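Local coordinates for protein ATP:cob(I)alamin adenosyltransferase, putative (Burkholderia thailandensis, PDB 2ZHZ) that probably transfers the adenosyl group of ATP to the cobalt of cobalamin, as a PduO-type adenosyltransferase working as a homotrimer, at residues 91-96 / 152-157. Sequence-based numbering, arbitrary orientation.
With ATP (adenosine-5'-triphosphate), chain H.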
loop_
_atom_site.group_PDB
_atom_site.type_symbol
_atom_site.label_atom_id
_atom_site.label_comp_id
_atom_site.label_asym_id
_atom_site.label_seq_id
_atom_site.Cartn_x
_atom_site.Cartn_y
_atom_site.Cartn_z
ATOM N N ARG B 91 13.659 9.225 -20.185
ATOM C CA ARG B 91 13.057 7.962 -20.572
ATOM C C ARG B 91 11.587 7.890 -20.163
ATOM O O ARG B 91 10.756 7.373 -20.911
ATOM C CB ARG B 91 13.828 6.787 -19.976
ATOM C CG ARG B 91 13.333 5.457 -20.498
ATOM C CD ARG B 91 14.337 4.352 -20.275
ATOM N NE ARG B 91 14.584 4.097 -18.862
ATOM C CZ ARG B 91 15.242 3.037 -18.412
ATOM N NH1 ARG B 91 15.715 2.143 -19.272
ATOM N NH2 ARG B 91 15.418 2.862 -17.107
ATOM N N LEU B 92 11.266 8.405 -18.978
ATOM C CA LEU B 92 9.881 8.405 -18.521
ATOM C C LEU B 92 9.070 9.325 -19.427
ATOM O O LEU B 92 7.971 8.973 -19.855
ATOM C CB LEU B 92 9.779 8.898 -17.075
ATOM C CG LEU B 92 10.353 8.037 -15.948
ATOM C CD1 LEU B 92 9.991 8.682 -14.623
ATOM C CD2 LEU B 92 9.799 6.619 -16.008
ATOM N N ASP B 93 9.615 10.504 -19.716
ATOM C CA ASP B 93 8.933 11.460 -20.585
ATOM C C ASP B 93 8.707 10.850 -21.962
ATOM O O ASP B 93 7.712 11.139 -22.624
ATOM C CB ASP B 93 9.750 12.748 -20.737
ATOM C CG ASP B 93 9.698 13.626 -19.505
ATOM O OD1 ASP B 93 8.829 13.394 -18.642
ATOM O OD2 ASP B 93 10.521 14.562 -19.411
ATOM N N GLY B 94 9.645 10.009 -22.389
ATOM C CA GLY B 94 9.535 9.365 -23.685
ATOM C C GLY B 94 8.422 8.337 -23.702
ATOM O O GLY B 94 7.639 8.277 -24.649
ATOM N N TRP B 95 8.354 7.516 -22.658
ATOM C CA TRP B 95 7.307 6.511 -22.571
ATOM C C TRP B 95 5.952 7.203 -22.505
ATOM O O TRP B 95 4.972 6.724 -23.072
ATOM C CB TRP B 95 7.506 5.621 -21.340
ATOM C CG TRP B 95 8.583 4.591 -21.508
ATOM C CD1 TRP B 95 8.857 3.867 -22.634
ATOM C CD2 TRP B 95 9.481 4.114 -20.498
ATOM N NE1 TRP B 95 9.864 2.967 -22.388
ATOM C CE2 TRP B 95 10.267 3.096 -21.085
ATOM C CE3 TRP B 95 9.696 4.443 -19.154
ATOM C CZ2 TRP B 95 11.254 2.403 -20.374
ATOM C CZ3 TRP B 95 10.678 3.755 -18.445
ATOM C CH2 TRP B 95 11.444 2.745 -19.058
ATOM N N LEU B 96 5.901 8.335 -21.811
ATOM C CA LEU B 96 4.664 9.094 -21.698
ATOM C C LEU B 96 4.194 9.537 -23.080
ATOM O O LEU B 96 3.034 9.347 -23.437
ATOM C CB LEU B 96 4.865 10.326 -20.810
ATOM C CG LEU B 96 4.718 10.100 -19.304
ATOM C CD1 LEU B 96 5.237 11.304 -18.541
ATOM C CD2 LEU B 96 3.249 9.848 -18.975
ATOM N N VAL B 152 9.411 10.406 -9.635
ATOM C CA VAL B 152 8.136 9.833 -9.218
ATOM C C VAL B 152 6.957 10.681 -9.688
ATOM O O VAL B 152 5.845 10.176 -9.849
ATOM C CB VAL B 152 8.070 9.630 -7.682
ATOM C CG1 VAL B 152 9.026 8.519 -7.273
ATOM C CG2 VAL B 152 8.411 10.919 -6.961
ATOM N N ASN B 153 7.200 11.969 -9.912
ATOM C CA ASN B 153 6.148 12.860 -10.394
ATOM C C ASN B 153 5.716 12.338 -11.770
ATOM O O ASN B 153 4.526 12.188 -12.058
ATOM C CB ASN B 153 6.683 14.292 -10.526
ATOM C CG ASN B 153 5.580 15.311 -10.747
ATOM O OD1 ASN B 153 5.815 16.420 -11.235
ATOM N ND2 ASN B 153 4.373 14.944 -10.375
ATOM N N ARG B 154 6.703 12.046 -12.608
ATOM C CA ARG B 154 6.447 11.534 -13.946
ATOM C C ARG B 154 5.925 10.104 -13.927
ATOM O O ARG B 154 5.063 9.747 -14.724
ATOM C CB ARG B 154 7.729 11.610 -14.781
ATOM C CG ARG B 154 8.100 13.028 -15.157
ATOM C CD ARG B 154 9.502 13.140 -15.749
ATOM N NE ARG B 154 9.747 14.518 -16.161
ATOM C CZ ARG B 154 9.754 15.553 -15.328
ATOM N NH1 ARG B 154 9.546 15.368 -14.031
ATOM N NH2 ARG B 154 9.925 16.782 -15.793
ATOM N N LEU B 155 6.441 9.287 -13.015
ATOM C CA LEU B 155 6.014 7.898 -12.940
ATOM C C LEU B 155 4.522 7.716 -12.645
ATOM O O LEU B 155 3.886 6.838 -13.226
ATOM C CB LEU B 155 6.844 7.133 -11.903
ATOM C CG LEU B 155 6.517 5.640 -11.770
ATOM C CD1 LEU B 155 6.608 4.958 -13.133
ATOM C CD2 LEU B 155 7.479 4.994 -10.786
ATOM N N SER B 156 3.952 8.522 -11.751
ATOM C CA SER B 156 2.529 8.357 -11.457
ATOM C C SER B 156 1.722 8.696 -12.707
ATOM O O SER B 156 0.692 8.082 -12.979
ATOM C CB SER B 156 2.088 9.230 -10.268
ATOM O OG SER B 156 2.154 10.613 -10.550
ATOM N N ASP B 157 2.207 9.666 -13.473
ATOM C CA ASP B 157 1.551 10.068 -14.715
ATOM C C ASP B 157 1.612 8.876 -15.675
ATOM O O ASP B 157 0.600 8.488 -16.259
ATOM C CB ASP B 157 2.281 11.281 -15.309
ATOM C CG ASP B 157 1.554 11.902 -16.501
ATOM O OD1 ASP B 157 2.084 12.894 -17.043
ATOM O OD2 ASP B 157 0.472 11.417 -16.900
HETATM P PG ATP H . 2.312 17.762 -12.631
HETATM O O1G ATP H . 3.690 18.085 -12.134
HETATM O O2G ATP H . 2.035 18.322 -13.995
HETATM O O3G ATP H . 2.065 16.279 -12.620
HETATM P PB ATP H . 1.065 18.136 -10.069
HETATM O O1B ATP H . 2.064 17.099 -9.643
HETATM O O2B ATP H . 1.034 19.440 -9.309
HETATM O O3B ATP H . 1.228 18.458 -11.650
HETATM P PA ATP H . -0.947 16.121 -10.708
HETATM O O1A ATP H . 0.062 15.046 -10.497
HETATM O O2A ATP H . -1.440 16.422 -12.102
HETATM O O3A ATP H . -0.441 17.523 -10.023
HETATM O "O5'" ATP H . -2.208 15.753 -9.781
HETATM C "C5'" ATP H . -3.462 16.404 -9.959
HETATM C "C4'" ATP H . -4.074 16.769 -8.611
HETATM O "O4'" ATP H . -3.761 15.800 -7.578
HETATM C "C3'" ATP H . -3.613 18.139 -8.119
HETATM O "O3'" ATP H . -4.711 19.060 -8.134
HETATM C "C2'" ATP H . -3.037 17.900 -6.730
HETATM O "O2'" ATP H . -3.777 18.661 -5.764
HETATM C "C1'" ATP H . -3.141 16.412 -6.445
HETATM N N9 ATP H . -1.790 15.775 -6.237
HETATM C C8 ATP H . -0.634 16.073 -6.891
HETATM N N7 ATP H . 0.397 15.304 -6.469
HETATM C C5 ATP H . -0.085 14.484 -5.519
HETATM C C6 ATP H . 0.465 13.401 -4.646
HETATM N N6 ATP H . 1.767 13.050 -4.723
HETATM N N1 ATP H . -0.392 12.776 -3.767
HETATM C C2 ATP H . -1.718 13.115 -3.674
HETATM N N3 ATP H . -2.281 14.092 -4.444
HETATM C C4 ATP H . -1.531 14.796 -5.366
HETATM O O HOH W 1 9.627 16.979 -18.594
#
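D93 and R154 make the polar half of this contact, a salt bridge between carboxylate and guanidinium. NE of R154 lies 2.9 Å from OD1 of D93, but that bond is badly bent and weak; the one to OD2 is straighter (166°), though longer at 3.3 Å and also weak. The carboxylate sits at the guanidinium edge, the two planes turned 41° apart. A water bridges the pair as well, giving a hydrogen to D93 OD2 and accepting one from R154 NH2 at 2.8 Å. R154 runs extended from CG to NE, which carries its head out to D93, and two further partners hold that head: R150 O takes NH1 and D14 of a second subunit takes NH2.

Both segments belong to long helices of the adenosyltransferase helix bundle, 86-101 and 147-169; the axes of the two short segments run nearly parallel, 20° apart, and come within 9.6 Å.

The rest is van der Waals packing by two leucines. L92 lays CD1 against R154 CB at 3.7 Å and reaches the backbone at L155 N. One turn on, L96 puts CD2 against the carboxylate carbon of D157, CG, at 3.6 Å. The acid itself, a magnesium-binding residue although no metal is bound to it here, is salt-bridged through OD1 to R11 of the second subunit. N153, one turn earlier on the helix, belongs to the ATP pocket, beside the triphosphate.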